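Long-range contacts in uncharacterized protein lp_0118 (Lactobacillus plantarum, PDB 3K2Y), which is of unknown function but carries a HIRAN domain and probably binds nucleic acid, with zinc binding also suggested: residues A[37-42]-A[74-79]; A[44-49]-A[63-68]. All coordinates share one frame; numbering follows the deposited sequence.

Contact 1 of 2, residues A[37-42]-A[74-79]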
loop_
_atom_site.group_PDB
_atom_site.type_symbol
_atom_site.label_atom_id
_atom_site.label_comp_id
_atom_site.label_asym_id
_atom_site.label_seq_id
_atom_site.Cartn_x
_atom_site.Cartn_y
_atom_site.Cartn_z
ATOM N N LEU A 37 0.709 2.590 16.662
ATOM C CA LEU A 37 1.352 2.858 15.381
ATOM C C LEU A 37 2.318 1.744 15.002
ATOM O O LEU A 37 2.976 1.154 15.861
ATOM C CB LEU A 37 2.099 4.192 15.428
ATOM C CG LEU A 37 1.355 5.469 15.027
ATOM C CD1 LEU A 37 0.040 5.580 15.771
ATOM C CD2 LEU A 37 2.244 6.669 15.321
ATOM N N GLN A 38 2.397 1.459 13.706
ATOM C CA GLN A 38 3.277 0.419 13.207
ATOM C C GLN A 38 4.012 0.870 11.957
ATOM O O GLN A 38 3.397 1.235 10.953
ATOM C CB GLN A 38 2.480 -0.844 12.884
ATOM C CG GLN A 38 3.354 -2.032 12.513
ATOM C CD GLN A 38 2.546 -3.271 12.172
ATOM O OE1 GLN A 38 2.013 -3.399 11.066
ATOM N NE2 GLN A 38 2.439 -4.187 13.129
ATOM N N ARG A 39 5.337 0.839 12.030
ATOM C CA ARG A 39 6.178 1.222 10.914
ATOM C C ARG A 39 6.255 0.053 9.935
ATOM O O ARG A 39 6.511 -1.086 10.328
ATOM C CB ARG A 39 7.584 1.568 11.414
ATOM C CG ARG A 39 8.527 2.033 10.324
ATOM C CD ARG A 39 8.110 3.390 9.778
ATOM N NE ARG A 39 8.532 3.579 8.392
ATOM C CZ ARG A 39 9.795 3.563 7.988
ATOM N NH1 ARG A 39 10.767 3.365 8.864
ATOM N NH2 ARG A 39 10.091 3.741 6.712
ATOM N N GLU A 40 6.025 0.335 8.656
ATOM C CA GLU A 40 6.089 -0.708 7.640
ATOM C C GLU A 40 7.030 -0.258 6.525
ATOM O O GLU A 40 6.592 0.140 5.448
ATOM C CB GLU A 40 4.690 -0.988 7.081
ATOM C CG GLU A 40 3.628 -1.175 8.150
ATOM C CD GLU A 40 2.270 -1.560 7.580
ATOM O OE1 GLU A 40 1.924 -1.084 6.478
ATOM O OE2 GLU A 40 1.540 -2.326 8.247
ATOM N N SER A 41 8.332 -0.314 6.792
ATOM C CA SER A 41 9.313 0.100 5.799
ATOM C C SER A 41 9.333 -0.876 4.634
ATOM O O SER A 41 9.982 -0.624 3.623
ATOM C CB SER A 41 10.710 0.194 6.422
ATOM O OG SER A 41 11.250 -1.088 6.682
ATOM N N GLY A 42 8.615 -1.986 4.782
ATOM C CA GLY A 42 8.554 -2.986 3.730
ATOM C C GLY A 42 7.305 -2.847 2.869
ATOM O O GLY A 42 7.074 -3.650 1.962
ATOM N N LEU A 74 11.620 9.377 12.611
ATOM C CA LEU A 74 11.684 9.294 14.069
ATOM C C LEU A 74 11.553 7.862 14.571
ATOM O O LEU A 74 12.257 7.458 15.498
ATOM C CB LEU A 74 10.585 10.145 14.708
ATOM C CG LEU A 74 10.667 11.655 14.488
ATOM C CD1 LEU A 74 9.512 12.339 15.210
ATOM C CD2 LEU A 74 12.006 12.175 15.000
ATOM N N MET A 75 10.643 7.099 13.968
ATOM C CA MET A 75 10.423 5.715 14.370
ATOM C C MET A 75 11.641 4.855 14.041
ATOM O O MET A 75 11.946 3.905 14.764
ATOM C CB MET A 75 9.145 5.157 13.702
ATOM C CG MET A 75 7.842 5.719 14.304
ATOM S SD MET A 75 6.261 5.412 13.421
ATOM C CE MET A 75 5.820 3.786 14.032
ATOM N N ASP A 76 12.346 5.197 12.964
ATOM C CA ASP A 76 13.543 4.448 12.575
ATOM C C ASP A 76 14.693 4.717 13.533
ATOM O O ASP A 76 15.660 3.957 13.583
ATOM C CB ASP A 76 13.987 4.807 11.156
ATOM C CG ASP A 76 13.116 4.173 10.097
ATOM O OD1 ASP A 76 12.538 3.095 10.371
ATOM O OD2 ASP A 76 13.020 4.739 8.988
ATOM N N GLN A 77 14.585 5.804 14.289
ATOM C CA GLN A 77 15.612 6.168 15.258
ATOM C C GLN A 77 15.310 5.542 16.615
ATOM O O GLN A 77 15.981 5.842 17.602
ATOM C CB GLN A 77 15.690 7.687 15.403
ATOM C CG GLN A 77 16.048 8.399 14.115
ATOM C CD GLN A 77 16.055 9.903 14.271
ATOM O OE1 GLN A 77 16.112 10.634 13.283
ATOM N NE2 GLN A 77 16.002 10.375 15.512
ATOM N N GLY A 78 14.285 4.691 16.653
ATOM C CA GLY A 78 13.906 4.013 17.881
ATOM C C GLY A 78 12.846 4.695 18.731
ATOM O O GLY A 78 12.431 4.152 19.757
ATOM N N GLN A 79 12.397 5.877 18.322
ATOM C CA GLN A 79 11.389 6.597 19.096
ATOM C C GLN A 79 10.064 5.843 19.149
ATOM O O GLN A 79 9.611 5.285 18.147
ATOM C CB GLN A 79 11.160 7.995 18.518
ATOM C CG GLN A 79 12.426 8.826 18.370
ATOM C CD GLN A 79 12.143 10.316 18.299
ATOM O OE1 GLN A 79 11.141 10.745 17.725
ATOM N NE2 GLN A 79 13.034 11.114 18.873
#
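Leu74 O, at the end of the helix that presents Met75 and Asp76 to Arg39, is gripped by two backbone amides: Gln77 N at 3.1 Å and Gln79 N at 3.2 Å reach it from opposite faces of its carbonyl plane. The bond from Gln79 N, together with that from Gly78 N to Met75 O at 3.1 Å and a positive phi of 92° at Gly78, defines a Schellman motif, which turns the chain off helix 68-76 toward strand 80-87; the Gln77 N bond is additional. Met75 makes the apolar half of the contact. Its chain is bent at the last torsion (chi3 84°), which carries the methyl CE over the strand backbone: CE lies 3.6 Å from Arg39 N, 3.9 Å from Arg39 CB and 4.0 Å from Leu37 CB. Met75 also packs on Ile50 and Leu81, and Leu37 on Leu81 and Leu99, so the methionine joins helix to barrel wall. Arg39 provides the polar half, a salt bridge to Asp76 whose atoms are modelled too close together, so its detailed geometry is doubtful. From a CG anti to the backbone N, the arginine chain bends at chi2 and directs NH1 toward that carboxylate. On one face of the guanidinium sits Ser41 CB, 3.5 Å above the plane and toward the rim, while NE makes a weak bond to Ala49 O. The apolar packing is thus the firm part of the contact; opposite charges at Arg39 and the exposed Asp76 would probably add attraction at the helix end.

Contact 2 of 2, residues A[44-49]-A[63-68]; sequences QYDDNA and IARYQN
Asp46 and Arg65 meet with their flat groups steeply inclined, the carboxylate and guanidinium planes 75° apart, so the pair is no parallel, two-pronged bridge. A single oxygen serves: Asp46 OD2 lies 3.6 Å from Arg65 NE, a long salt bridge, and 3.7 Å from Arg65 CG, alongside the aliphatic part of the arginine. Farther out, the chain's bend at chi3 brings Arg65 NH2 to 3.3 Å from Tyr45 O, where the angle is too poor for a hydrogen bond. The aspartate reaches across because its CG stands anti to the backbone N (chi1 -170°). Its other oxygen turns back on its own loop: Asp46 OD1 accepts from Asn48 N at 2.7 Å with an N-H...O angle of 156°, met from above the carboxylate plane, which makes an Asx turn. The same residues form a type I turn closed by Ala49 N to Asp46 O at 3.1 Å. Beside this, Asn48 CB and Asn68 CB pack at 4.0 Å, where the loop meets the start of helix 68-76. An alanine in place of Asp46 would probably leave Asn48 N without its Asx acceptor and Arg65 without its charge partner. Tyr45 OH hydrogen-bonds Asp46 OD2 of the second subunit, and Tyr45 packs on Arg65 of that subunit. The two carboxylate oxygens therefore divide the work: one shapes the loop, while the other meets a cation and, if the reciprocal bond forms, probably also takes part in the subunit interface.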
loop_
_atom_site.group_PDB
_atom_site.type_symbol
_atom_site.label_atom_id
_atom_site.label_comp_id
_atom_site.label_asym_id
_atom_site.label_seq_id
_atom_site.Cartn_x
_atom_site.Cartn_y
_atom_site.Cartn_z
ATOM N N GLN A 44 5.134 -2.174 0.011
ATOM C CA GLN A 44 5.453 -2.056 -1.407
ATOM C C GLN A 44 4.973 -0.763 -2.055
ATOM O O GLN A 44 5.437 -0.399 -3.135
ATOM C CB GLN A 44 4.890 -3.254 -2.188
ATOM C CG GLN A 44 3.370 -3.354 -2.199
ATOM C CD GLN A 44 2.838 -4.378 -1.210
ATOM O OE1 GLN A 44 3.393 -4.562 -0.124
ATOM N NE2 GLN A 44 1.746 -5.040 -1.577
ATOM N N TYR A 45 4.058 -0.057 -1.402
ATOM C CA TYR A 45 3.537 1.178 -1.973
ATOM C C TYR A 45 4.229 2.421 -1.421
ATOM O O TYR A 45 4.243 3.471 -2.066
ATOM C CB TYR A 45 2.024 1.271 -1.724
ATOM C CG TYR A 45 1.265 0.021 -2.120
ATOM C CD1 TYR A 45 1.302 -0.454 -3.432
ATOM C CD2 TYR A 45 0.542 -0.708 -1.174
ATOM C CE1 TYR A 45 0.639 -1.632 -3.798
ATOM C CE2 TYR A 45 -0.127 -1.886 -1.527
ATOM C CZ TYR A 45 -0.069 -2.343 -2.844
ATOM O OH TYR A 45 -0.704 -3.512 -3.197
ATOM N N ASP A 46 4.811 2.298 -0.233
ATOM C CA ASP A 46 5.481 3.427 0.406
ATOM C C ASP A 46 6.442 2.931 1.480
ATOM O O ASP A 46 6.016 2.365 2.486
ATOM C CB ASP A 46 4.437 4.347 1.046
ATOM C CG ASP A 46 5.021 5.669 1.511
ATOM O OD1 ASP A 46 6.254 5.751 1.694
ATOM O OD2 ASP A 46 4.241 6.624 1.705
ATOM N N ASP A 47 7.736 3.156 1.278
ATOM C CA ASP A 47 8.729 2.713 2.251
ATOM C C ASP A 47 8.665 3.534 3.538
ATOM O O ASP A 47 9.331 3.211 4.514
ATOM C CB ASP A 47 10.137 2.781 1.646
ATOM C CG ASP A 47 10.606 4.203 1.404
ATOM O OD1 ASP A 47 9.762 5.121 1.344
ATOM O OD2 ASP A 47 11.829 4.401 1.258
ATOM N N ASN A 48 7.858 4.588 3.537
ATOM C CA ASN A 48 7.711 5.441 4.715
ATOM C C ASN A 48 6.396 5.175 5.425
ATOM O O ASN A 48 6.065 5.833 6.416
ATOM C CB ASN A 48 7.778 6.915 4.316
ATOM C CG ASN A 48 9.198 7.396 4.111
ATOM O OD1 ASN A 48 9.514 7.985 3.085
ATOM N ND2 ASN A 48 10.059 7.153 5.093
ATOM N N ALA A 49 5.661 4.197 4.904
ATOM C CA ALA A 49 4.365 3.799 5.432
ATOM C C ALA A 49 4.335 3.584 6.938
ATOM O O ALA A 49 5.305 3.116 7.543
ATOM C CB ALA A 49 3.891 2.530 4.731
ATOM N N ILE A 63 -1.036 6.583 7.903
ATOM C CA ILE A 63 -0.806 8.012 8.099
ATOM C C ILE A 63 -0.718 8.525 6.665
ATOM O O ILE A 63 -0.017 7.931 5.849
ATOM C CB ILE A 63 0.558 8.301 8.783
ATOM C CG1 ILE A 63 0.637 7.614 10.152
ATOM C CG2 ILE A 63 0.762 9.809 8.910
ATOM C CD1 ILE A 63 -0.207 8.252 11.226
ATOM N N ALA A 64 -1.425 9.608 6.355
ATOM C CA ALA A 64 -1.407 10.178 5.008
ATOM C C ALA A 64 0.022 10.326 4.486
ATOM O O ALA A 64 0.923 10.729 5.223
ATOM C CB ALA A 64 -2.108 11.523 5.006
ATOM N N ARG A 65 0.213 9.998 3.211
ATOM C CA ARG A 65 1.522 10.060 2.556
ATOM C C ARG A 65 2.223 11.417 2.637
ATOM O O ARG A 65 3.455 11.483 2.652
ATOM C CB ARG A 65 1.389 9.637 1.088
ATOM C CG ARG A 65 2.685 9.691 0.294
ATOM C CD ARG A 65 2.499 9.133 -1.108
ATOM N NE ARG A 65 2.256 7.692 -1.097
ATOM C CZ ARG A 65 1.919 6.978 -2.168
ATOM N NH1 ARG A 65 1.777 7.569 -3.349
ATOM N NH2 ARG A 65 1.721 5.672 -2.061
ATOM N N TYR A 66 1.446 12.496 2.691
ATOM C CA TYR A 66 2.024 13.835 2.781
ATOM C C TYR A 66 2.348 14.221 4.230
ATOM O O TYR A 66 2.610 15.388 4.524
ATOM C CB TYR A 66 1.070 14.860 2.158
ATOM C CG TYR A 66 -0.292 14.887 2.802
ATOM C CD1 TYR A 66 -0.560 15.728 3.880
ATOM C CD2 TYR A 66 -1.304 14.033 2.363
ATOM C CE1 TYR A 66 -1.804 15.718 4.508
ATOM C CE2 TYR A 66 -2.548 14.013 2.983
ATOM C CZ TYR A 66 -2.791 14.855 4.054
ATOM O OH TYR A 66 -4.020 14.824 4.671
ATOM N N GLN A 67 2.333 13.233 5.124
ATOM C CA GLN A 67 2.634 13.446 6.543
ATOM C C GLN A 67 3.502 12.290 7.046
ATOM O O GLN A 67 3.776 12.171 8.238
ATOM C CB GLN A 67 1.334 13.500 7.359
ATOM C CG GLN A 67 0.309 14.484 6.830
ATOM C CD GLN A 67 -0.949 14.557 7.676
ATOM O OE1 GLN A 67 -1.622 13.551 7.902
ATOM N NE2 GLN A 67 -1.277 15.757 8.142
ATOM N N ASN A 68 3.929 11.451 6.109
ATOM C CA ASN A 68 4.742 10.265 6.380
ATOM C C ASN A 68 6.175 10.473 6.848
ATOM O O ASN A 68 6.519 10.158 7.986
ATOM C CB ASN A 68 4.780 9.389 5.126
ATOM C CG ASN A 68 3.902 8.186 5.243
ATOM O OD1 ASN A 68 3.645 7.492 4.260
ATOM N ND2 ASN A 68 3.438 7.914 6.459
#

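From the N terminus, the chain leaves strand 34-39, runs through the 44-49 loop into strand 50-53, returns along strand 59-63 and turns at 63-68 into helix 68-76. Contact 2 closes the inner loop, with 13 residues between its segments; contact 1 encloses it in a wider one of 31. The two do not cross. Contact 2 ties the turn before strand 50-53 to the bend leading into the helix, and contact 1 returns the helix's far end to strand 34-39. They adjoin, their centres about 11 Å apart: Glu40 N and Ala49 O, 3.1 Å apart, probably form a hydrogen bond between them. Both also touch the second subunit.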